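PDB 5VF5: SM80.1 Vicilin from Solanum melongena, which is a 7S seed-storage globulin of two cupin domains that probably serves as a nitrogen and carbon reserve for germination and binds copper in the crystal. Local coordinates for residues 10-14 with 41-45; 59-63 with 179-184; 80-86 with 107-112. All blocks are in the same frame, centred on the assembly; numbering follows the deposited sequence.

Contact 1 (10-14 with 41-45); sequences VPYLF and QLLRG
Leu43 pushes its forked end between the rings of Tyr12 and Phe14, a hydrophobic contact that ties the 3-10 turn at 41-45 to the N-terminal segment running along a sheet of the C-terminal cupin barrel. The two methyls divide the work. CD1 of Leu43 meets the edge of the Phe14 ring at CZ, 3.6 Å away and near the ring plane, while Leu43 CD2 lies at the edge of the tyrosine, 4.0 Å from Tyr12 CD1. Beside this pair, Leu42 offers CD1 to the pyrrolidine of Pro11, with Pro11 CG at 4.1 Å. Tyr12 has its CG beside the backbone N (chi1 -55°), which swings the phenol toward the 3-10 turn although the side chain does not set out in that direction.

In the second shell, the Phe14 ring meets Phe36 edge-to-face, and backbone hydrogen bonds join Tyr12 to Val320 and Phe14 to Val318. The tyrosine also touches Cys281, a copper ligand together with His283 and His325, and its side chain comes within about 3 Å of the metal at the nearest atoms. A type I turn from Val10 to Leu13 leads into the strand. At the phenol's far end, Tyr12 OH rests 3.8 Å from Leu42 CD1.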
loop_
_atom_site.group_PDB
_atom_site.type_symbol
_atom_site.label_atom_id
_atom_site.label_comp_id
_atom_site.label_asym_id
_atom_site.label_seq_id
_atom_site.Cartn_x
_atom_site.Cartn_y
_atom_site.Cartn_z
ATOM N N VAL A 10 12.347 6.773 -15.166
ATOM C CA VAL A 10 11.863 5.386 -14.961
ATOM C C VAL A 10 10.407 5.510 -14.546
ATOM O O VAL A 10 10.124 5.882 -13.390
ATOM C CB VAL A 10 12.651 4.664 -13.837
ATOM C CG1 VAL A 10 12.054 3.302 -13.483
ATOM C CG2 VAL A 10 14.108 4.533 -14.227
ATOM N N PRO A 11 9.477 5.176 -15.460
ATOM C CA PRO A 11 8.098 5.530 -15.233
ATOM C C PRO A 11 7.442 4.740 -14.115
ATOM O O PRO A 11 6.434 5.197 -13.600
ATOM C CB PRO A 11 7.418 5.205 -16.573
ATOM C CG PRO A 11 8.295 4.214 -17.213
ATOM C CD PRO A 11 9.675 4.667 -16.833
ATOM N N TYR A 12 8.032 3.606 -13.756
ATOM C CA TYR A 12 7.487 2.771 -12.714
ATOM C C TYR A 12 7.874 3.195 -11.309
ATOM O O TYR A 12 7.333 2.683 -10.331
ATOM C CB TYR A 12 7.962 1.346 -12.938
ATOM C CG TYR A 12 7.655 0.783 -14.297
ATOM C CD1 TYR A 12 6.371 0.722 -14.763
ATOM C CD2 TYR A 12 8.664 0.347 -15.131
ATOM C CE1 TYR A 12 6.080 0.234 -16.039
ATOM C CE2 TYR A 12 8.382 -0.153 -16.388
ATOM C CZ TYR A 12 7.080 -0.237 -16.811
ATOM O OH TYR A 12 6.792 -0.721 -18.073
ATOM N N LEU A 13 8.854 4.080 -11.164
ATOM C CA LEU A 13 9.385 4.515 -9.891
ATOM C C LEU A 13 8.735 5.816 -9.482
ATOM O O LEU A 13 8.716 6.775 -10.276
ATOM C CB LEU A 13 10.884 4.729 -10.039
ATOM C CG LEU A 13 11.612 5.329 -8.845
ATOM C CD1 LEU A 13 11.546 4.382 -7.668
ATOM C CD2 LEU A 13 13.066 5.583 -9.210
ATOM N N PHE A 14 8.240 5.875 -8.247
ATOM C CA PHE A 14 7.576 7.067 -7.706
ATOM C C PHE A 14 8.255 7.364 -6.395
ATOM O O PHE A 14 8.003 6.730 -5.365
ATOM C CB PHE A 14 6.084 6.849 -7.504
ATOM C CG PHE A 14 5.314 6.605 -8.780
ATOM C CD1 PHE A 14 5.341 5.399 -9.408
ATOM C CD2 PHE A 14 4.581 7.637 -9.376
ATOM C CE1 PHE A 14 4.674 5.187 -10.617
ATOM C CE2 PHE A 14 3.876 7.422 -10.553
ATOM C CZ PHE A 14 3.941 6.200 -11.195
ATOM N N GLN A 41 1.463 6.441 -19.977
ATOM C CA GLN A 41 0.334 5.619 -20.343
ATOM C C GLN A 41 0.604 4.156 -20.128
ATOM O O GLN A 41 -0.343 3.388 -20.213
ATOM C CB GLN A 41 -0.064 5.902 -21.792
ATOM C CG GLN A 41 -0.625 7.314 -21.976
ATOM C CD GLN A 41 -1.884 7.558 -21.157
ATOM O OE1 GLN A 41 -2.914 6.955 -21.417
ATOM N NE2 GLN A 41 -1.798 8.425 -20.146
ATOM N N LEU A 42 1.853 3.762 -19.782
ATOM C CA LEU A 42 2.145 2.348 -19.500
ATOM C C LEU A 42 1.379 1.873 -18.284
ATOM O O LEU A 42 1.186 0.656 -18.109
ATOM C CB LEU A 42 3.628 2.117 -19.240
ATOM C CG LEU A 42 4.506 2.303 -20.480
ATOM C CD1 LEU A 42 5.940 2.371 -20.031
ATOM C CD2 LEU A 42 4.322 1.150 -21.453
ATOM N N LEU A 43 0.985 2.808 -17.417
ATOM C CA LEU A 43 0.223 2.498 -16.207
ATOM C C LEU A 43 -1.298 2.665 -16.334
ATOM O O LEU A 43 -2.008 2.596 -15.319
ATOM C CB LEU A 43 0.786 3.331 -15.064
ATOM C CG LEU A 43 2.256 2.994 -14.775
ATOM C CD1 LEU A 43 2.746 3.770 -13.581
ATOM C CD2 LEU A 43 2.508 1.516 -14.502
ATOM N N ARG A 44 -1.806 2.763 -17.558
ATOM C CA ARG A 44 -3.255 2.877 -17.790
ATOM C C ARG A 44 -4.104 1.720 -17.191
ATOM O O ARG A 44 -5.287 1.841 -16.830
ATOM C CB ARG A 44 -3.569 2.980 -19.280
ATOM C CG ARG A 44 -3.897 4.341 -19.841
ATOM C CD ARG A 44 -4.308 4.217 -21.317
ATOM N NE ARG A 44 -5.706 3.842 -21.481
ATOM C CZ ARG A 44 -6.250 3.238 -22.543
ATOM N NH1 ARG A 44 -5.521 2.875 -23.594
ATOM N NH2 ARG A 44 -7.549 2.941 -22.523
ATOM N N GLY A 45 -3.455 0.557 -17.127
ATOM C CA GLY A 45 -4.103 -0.641 -16.567
ATOM C C GLY A 45 -4.443 -0.562 -15.092
ATOM O O GLY A 45 -5.227 -1.358 -14.594
#

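Contact 2 (59-63 with 179-184); sequences QSFML and GAIIKA
Phe61 and Ile182 form the central hydrogen-bonded pair of an antiparallel ladder that adds strand 181-183 to the edge of a sheet in the N-terminal cupin barrel. Their backbones bond both ways: Phe61 N donates to Ile182 O at 2.8 Å, and Ile182 N returns to Phe61 O at 2.9 Å. The ladder is prolonged at one end by Leu63 N to Ala180 O, 2.9 Å long, and at the other by Ala184 N to Gln59 O, 3.1 Å long.

Packing is close on the face that carries Met62 and Ile181. With CG anti to the backbone N (chi1 -178°), the methionine extends its chain, and Met62 CG passes obliquely over Ile181 CG1 at 3.9 Å; both residues are buried. The face of Phe61 and Ile182 is only partly buried, and the two touch lightly. There the phenyl ring turns off from strand 181-183, and Ile182 CG1 reaches only its edge, 4.4 Å from Phe61 CD2. The neighbours come nearer: Phe61 CB lies 4.0 Å from Ala184 CB, and Leu63 CD1 is 4.0 Å from Ile182 CD1, the leucine and isoleucine side chains crossing at about a right angle. Lys183, on the exposed side, starts away from strand 60-65.

Strand 60-65 is flanked on its other side by strand 108-113, against which Gln59 and Ser60 both face Asn113 in a G1 beta bulge. Helix 186-192 covers part of the face of Phe61 and Ile182, with Ile192 against Phe61.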
loop_
_atom_site.group_PDB
_atom_site.type_symbol
_atom_site.label_atom_id
_atom_site.label_comp_id
_atom_site.label_asym_id
_atom_site.label_seq_id
_atom_site.Cartn_x
_atom_site.Cartn_y
_atom_site.Cartn_z
ATOM N N GLN A 59 -0.724 10.986 20.314
ATOM C CA GLN A 59 -1.810 11.748 21.004
ATOM C C GLN A 59 -2.479 12.693 19.999
ATOM O O GLN A 59 -2.559 13.906 20.216
ATOM C CB GLN A 59 -1.280 12.499 22.231
ATOM C CG GLN A 59 -0.698 11.581 23.274
ATOM C CD GLN A 59 -0.055 12.297 24.449
ATOM O OE1 GLN A 59 0.261 13.495 24.393
ATOM N NE2 GLN A 59 0.194 11.539 25.505
ATOM N N SER A 60 -2.948 12.112 18.893
ATOM C CA SER A 60 -3.531 12.887 17.809
ATOM C C SER A 60 -4.832 12.255 17.306
ATOM O O SER A 60 -5.113 11.069 17.538
ATOM C CB SER A 60 -2.515 13.051 16.687
ATOM O OG SER A 60 -2.455 11.895 15.956
ATOM N N PHE A 61 -5.634 13.081 16.643
ATOM C CA PHE A 61 -6.992 12.738 16.205
ATOM C C PHE A 61 -7.216 13.300 14.808
ATOM O O PHE A 61 -7.065 14.494 14.605
ATOM C CB PHE A 61 -8.005 13.337 17.176
ATOM C CG PHE A 61 -9.448 13.152 16.790
ATOM C CD1 PHE A 61 -10.067 11.935 16.978
ATOM C CD2 PHE A 61 -10.183 14.189 16.279
ATOM C CE1 PHE A 61 -11.367 11.777 16.641
ATOM C CE2 PHE A 61 -11.518 14.027 15.959
ATOM C CZ PHE A 61 -12.104 12.825 16.168
ATOM N N MET A 62 -7.582 12.442 13.861
ATOM C CA MET A 62 -7.989 12.857 12.515
ATOM C C MET A 62 -9.508 12.986 12.465
ATOM O O MET A 62 -10.232 12.025 12.787
ATOM C CB MET A 62 -7.493 11.924 11.420
ATOM C CG MET A 62 -7.887 12.421 10.032
ATOM S SD MET A 62 -7.232 11.338 8.780
ATOM C CE MET A 62 -7.587 12.313 7.294
ATOM N N LEU A 63 -9.984 14.137 12.023
ATOM C CA LEU A 63 -11.389 14.492 12.057
ATOM C C LEU A 63 -12.247 13.602 11.140
ATOM O O LEU A 63 -11.786 13.162 10.100
ATOM C CB LEU A 63 -11.579 15.928 11.566
ATOM C CG LEU A 63 -11.507 17.017 12.597
ATOM C CD1 LEU A 63 -10.425 16.928 13.600
ATOM C CD2 LEU A 63 -11.663 18.387 12.019
ATOM N N GLY A 179 -7.472 22.497 11.794
ATOM C CA GLY A 179 -7.071 21.594 10.741
ATOM C C GLY A 179 -7.483 20.154 10.975
ATOM O O GLY A 179 -8.204 19.854 11.918
ATOM N N ALA A 180 -7.065 19.278 10.056
ATOM C CA ALA A 180 -7.696 17.957 9.936
ATOM C C ALA A 180 -7.154 16.908 10.905
ATOM O O ALA A 180 -7.792 15.877 11.099
ATOM C CB ALA A 180 -7.529 17.435 8.516
ATOM N N ILE A 181 -5.945 17.100 11.428
ATOM C CA ILE A 181 -5.345 16.200 12.396
ATOM C C ILE A 181 -4.787 17.038 13.530
ATOM O O ILE A 181 -3.899 17.897 13.320
ATOM C CB ILE A 181 -4.226 15.293 11.814
ATOM C CG1 ILE A 181 -4.677 14.622 10.492
ATOM C CG2 ILE A 181 -3.810 14.268 12.853
ATOM C CD1 ILE A 181 -3.572 13.852 9.780
ATOM N N ILE A 182 -5.346 16.839 14.718
ATOM C CA ILE A 182 -5.163 17.753 15.832
ATOM C C ILE A 182 -4.805 16.986 17.097
ATOM O O ILE A 182 -4.863 15.724 17.154
ATOM C CB ILE A 182 -6.436 18.619 16.034
ATOM C CG1 ILE A 182 -7.636 17.777 16.446
ATOM C CG2 ILE A 182 -6.710 19.497 14.835
ATOM C CD1 ILE A 182 -8.859 18.590 16.846
ATOM N N LYS A 183 -4.487 17.728 18.152
ATOM C CA LYS A 183 -4.206 17.098 19.433
ATOM C C LYS A 183 -5.444 16.416 20.000
ATOM O O LYS A 183 -6.506 16.964 19.949
ATOM C CB LYS A 183 -3.707 18.165 20.417
ATOM C CG LYS A 183 -3.287 17.632 21.757
ATOM C CD LYS A 183 -2.749 18.785 22.562
ATOM C CE LYS A 183 -1.649 18.393 23.555
ATOM N NZ LYS A 183 -0.768 19.487 23.832
ATOM N N ALA A 184 -5.249 15.334 20.759
ATOM C CA ALA A 184 -6.331 14.735 21.563
ATOM C C ALA A 184 -5.905 14.567 23.042
ATOM O O ALA A 184 -4.771 14.191 23.306
ATOM C CB ALA A 184 -6.698 13.385 20.980
#

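Contact 3 (80-86 with 107-112); sequences GTISIAE and STIHLL
His110 carries its CG between the backbone N and the carbonyl carbon (chi1 60°), and this rotation lays the imidazole over Ser83 in an antiparallel ladder of the N-terminal cupin barrel. Ser83 CB stands 3.4 Å from the centroid of the His110 ring, 24° off the ring normal, as a CH-pi contact; because the serine has two conformers, its closest approaches are best read with caution. Beneath this pair the backbones bond both ways, Ser83 N to His110 O and His110 N to Ser83 O, each 3.0 Å long. The same exchange joins Thr81 to Leu112, and Ala85 N donates to Thr108 O at 2.8 Å. Where the return bond from Thr108 N would follow, a water accepts that N-H instead, at 2.9 Å, and also lies by Ala85 O, at a doubtfully short distance.

Isoleucines and a leucine fill the other face. Ile82 and Leu111 run side by side, with Ile82 CG1 at 3.6 Å from Leu111 CD2, and Ile82 meets Ile109 through their CD1 methyls. Phe93 and Leu95 of strand 90-96 extend this apolar layer, while Ile192 of helix 186-192 touches both Ser83 and His110. Near the end of the ladder, Ile84 CG2 packs on Ser107 CB at 3.8 Å.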
loop_
_atom_site.group_PDB
_atom_site.type_symbol
_atom_site.label_atom_id
_atom_site.label_comp_id
_atom_site.label_asym_id
_atom_site.label_seq_id
_atom_site.Cartn_x
_atom_site.Cartn_y
_atom_site.Cartn_z
ATOM N N GLY A 80 -3.219 2.531 16.394
ATOM C CA GLY A 80 -4.233 3.591 16.233
ATOM C C GLY A 80 -5.612 3.002 16.231
ATOM O O GLY A 80 -5.781 1.833 15.865
ATOM N N THR A 81 -6.596 3.808 16.614
ATOM C CA THR A 81 -7.943 3.347 16.655
ATOM C C THR A 81 -8.707 3.971 15.493
ATOM O O THR A 81 -8.653 5.182 15.331
ATOM C CB THR A 81 -8.592 3.725 17.996
ATOM O OG1 THR A 81 -7.828 3.091 19.030
ATOM C CG2 THR A 81 -10.057 3.257 18.018
ATOM N N ILE A 82 -9.378 3.139 14.704
ATOM C CA ILE A 82 -10.269 3.605 13.652
ATOM C C ILE A 82 -11.694 3.471 14.125
ATOM O O ILE A 82 -12.102 2.428 14.626
ATOM C CB ILE A 82 -10.062 2.888 12.303
ATOM C CG1 ILE A 82 -10.868 3.585 11.215
ATOM C CG2 ILE A 82 -10.385 1.382 12.385
ATOM C CD1 ILE A 82 -10.516 3.153 9.833
ATOM N N SER A 83 -12.478 4.510 13.960
ATOM C CA SER A 83 -13.883 4.510 14.238
ATOM C C SER A 83 -14.661 4.734 12.951
ATOM O O SER A 83 -14.396 5.705 12.246
ATOM C CB SER A 83 -14.219 5.558 15.293
ATOM O OG SER A 83 -13.464 5.347 16.485
ATOM N N ILE A 84 -15.622 3.876 12.644
ATOM C CA ILE A 84 -16.362 3.880 11.400
ATOM C C ILE A 84 -17.843 4.099 11.724
ATOM O O ILE A 84 -18.450 3.303 12.451
ATOM C CB ILE A 84 -16.185 2.557 10.648
ATOM C CG1 ILE A 84 -14.718 2.197 10.554
ATOM C CG2 ILE A 84 -16.868 2.626 9.295
ATOM C CD1 ILE A 84 -14.420 0.814 10.025
ATOM N N ALA A 85 -18.425 5.138 11.180
ATOM C CA ALA A 85 -19.809 5.540 11.388
ATOM C C ALA A 85 -20.597 5.343 10.094
ATOM O O ALA A 85 -20.340 5.986 9.102
ATOM C CB ALA A 85 -19.905 6.958 11.865
ATOM N N GLU A 86 -21.501 4.409 10.066
ATOM C CA GLU A 86 -22.395 4.245 8.944
ATOM C C GLU A 86 -23.760 4.780 9.364
ATOM O O GLU A 86 -23.918 5.304 10.464
ATOM C CB GLU A 86 -22.402 2.778 8.480
ATOM C CG GLU A 86 -21.269 2.603 7.432
ATOM C CD GLU A 86 -20.594 1.261 7.318
ATOM O OE1 GLU A 86 -20.548 0.476 8.304
ATOM O OE2 GLU A 86 -20.060 1.012 6.201
ATOM N N SER A 107 -17.619 5.337 3.882
ATOM C CA SER A 107 -17.663 5.147 5.308
ATOM C C SER A 107 -17.040 6.385 5.964
ATOM O O SER A 107 -15.913 6.774 5.649
ATOM C CB SER A 107 -16.851 3.916 5.687
ATOM O OG SER A 107 -17.449 2.757 5.163
ATOM N N THR A 108 -17.775 6.989 6.891
ATOM C CA THR A 108 -17.240 8.101 7.705
ATOM C C THR A 108 -16.328 7.565 8.776
ATOM O O THR A 108 -16.761 6.728 9.611
ATOM C CB THR A 108 -18.367 8.947 8.313
ATOM O OG1 THR A 108 -19.142 9.521 7.263
ATOM C CG2 THR A 108 -17.840 10.039 9.199
ATOM N N ILE A 109 -15.080 7.955 8.728
ATOM C CA ILE A 109 -14.101 7.487 9.660
ATOM C C ILE A 109 -13.419 8.621 10.419
ATOM O O ILE A 109 -13.296 9.748 9.921
ATOM C CB ILE A 109 -13.028 6.615 9.007
ATOM C CG1 ILE A 109 -12.108 7.403 8.108
ATOM C CG2 ILE A 109 -13.638 5.428 8.279
ATOM C CD1 ILE A 109 -10.838 6.666 7.760
ATOM N N HIS A 110 -12.966 8.301 11.629
ATOM C CA HIS A 110 -12.008 9.102 12.336
ATOM C C HIS A 110 -10.918 8.225 12.900
ATOM O O HIS A 110 -11.132 6.989 13.064
ATOM C CB HIS A 110 -12.665 10.071 13.351
ATOM C CG HIS A 110 -13.469 9.429 14.433
ATOM N ND1 HIS A 110 -12.884 8.922 15.565
ATOM C CD2 HIS A 110 -14.805 9.338 14.612
ATOM C CE1 HIS A 110 -13.836 8.510 16.387
ATOM N NE2 HIS A 110 -15.011 8.751 15.840
ATOM N N LEU A 111 -9.752 8.811 13.169
ATOM C CA LEU A 111 -8.584 8.036 13.617
ATOM C C LEU A 111 -8.003 8.678 14.857
ATOM O O LEU A 111 -7.993 9.908 14.972
ATOM C CB LEU A 111 -7.514 8.011 12.532
ATOM C CG LEU A 111 -7.821 7.310 11.210
ATOM C CD1 LEU A 111 -6.718 7.589 10.207
ATOM C CD2 LEU A 111 -8.002 5.818 11.392
ATOM N N LEU A 112 -7.489 7.828 15.740
ATOM C CA LEU A 112 -6.900 8.267 16.990
ATOM C C LEU A 112 -5.595 7.531 17.223
ATOM O O LEU A 112 -5.578 6.297 17.226
ATOM C CB LEU A 112 -7.875 7.949 18.142
ATOM C CG LEU A 112 -7.421 8.216 19.564
ATOM C CD1 LEU A 112 -7.210 9.714 19.742
ATOM C CD2 LEU A 112 -8.452 7.655 20.526
HETATM O O HOH W 1 -20.707 7.074 6.936
#

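In the fold
Contacts 2 and 3 belong to one five-stranded antiparallel sheet of the N-terminal cupin barrel, ordered 90-96, 79-85, 108-113, 60-65, 181-183. Their centres lie about 12 Å apart, and they meet where strands 60-65 and 108-113 run side by side: Met62 N is 2.8 Å from Leu111 O, a probable hydrogen bond. Along the chain, contact 3 is nested within the loop that contact 2 closes. Contact 1 comes earlier and lies apart, its centre about 34 Å from that of contact 2 and about 32 Å from that of contact 3. Near the copper, residues at the start of the chain pack against the second barrel, and a loop of the first domain meets them there.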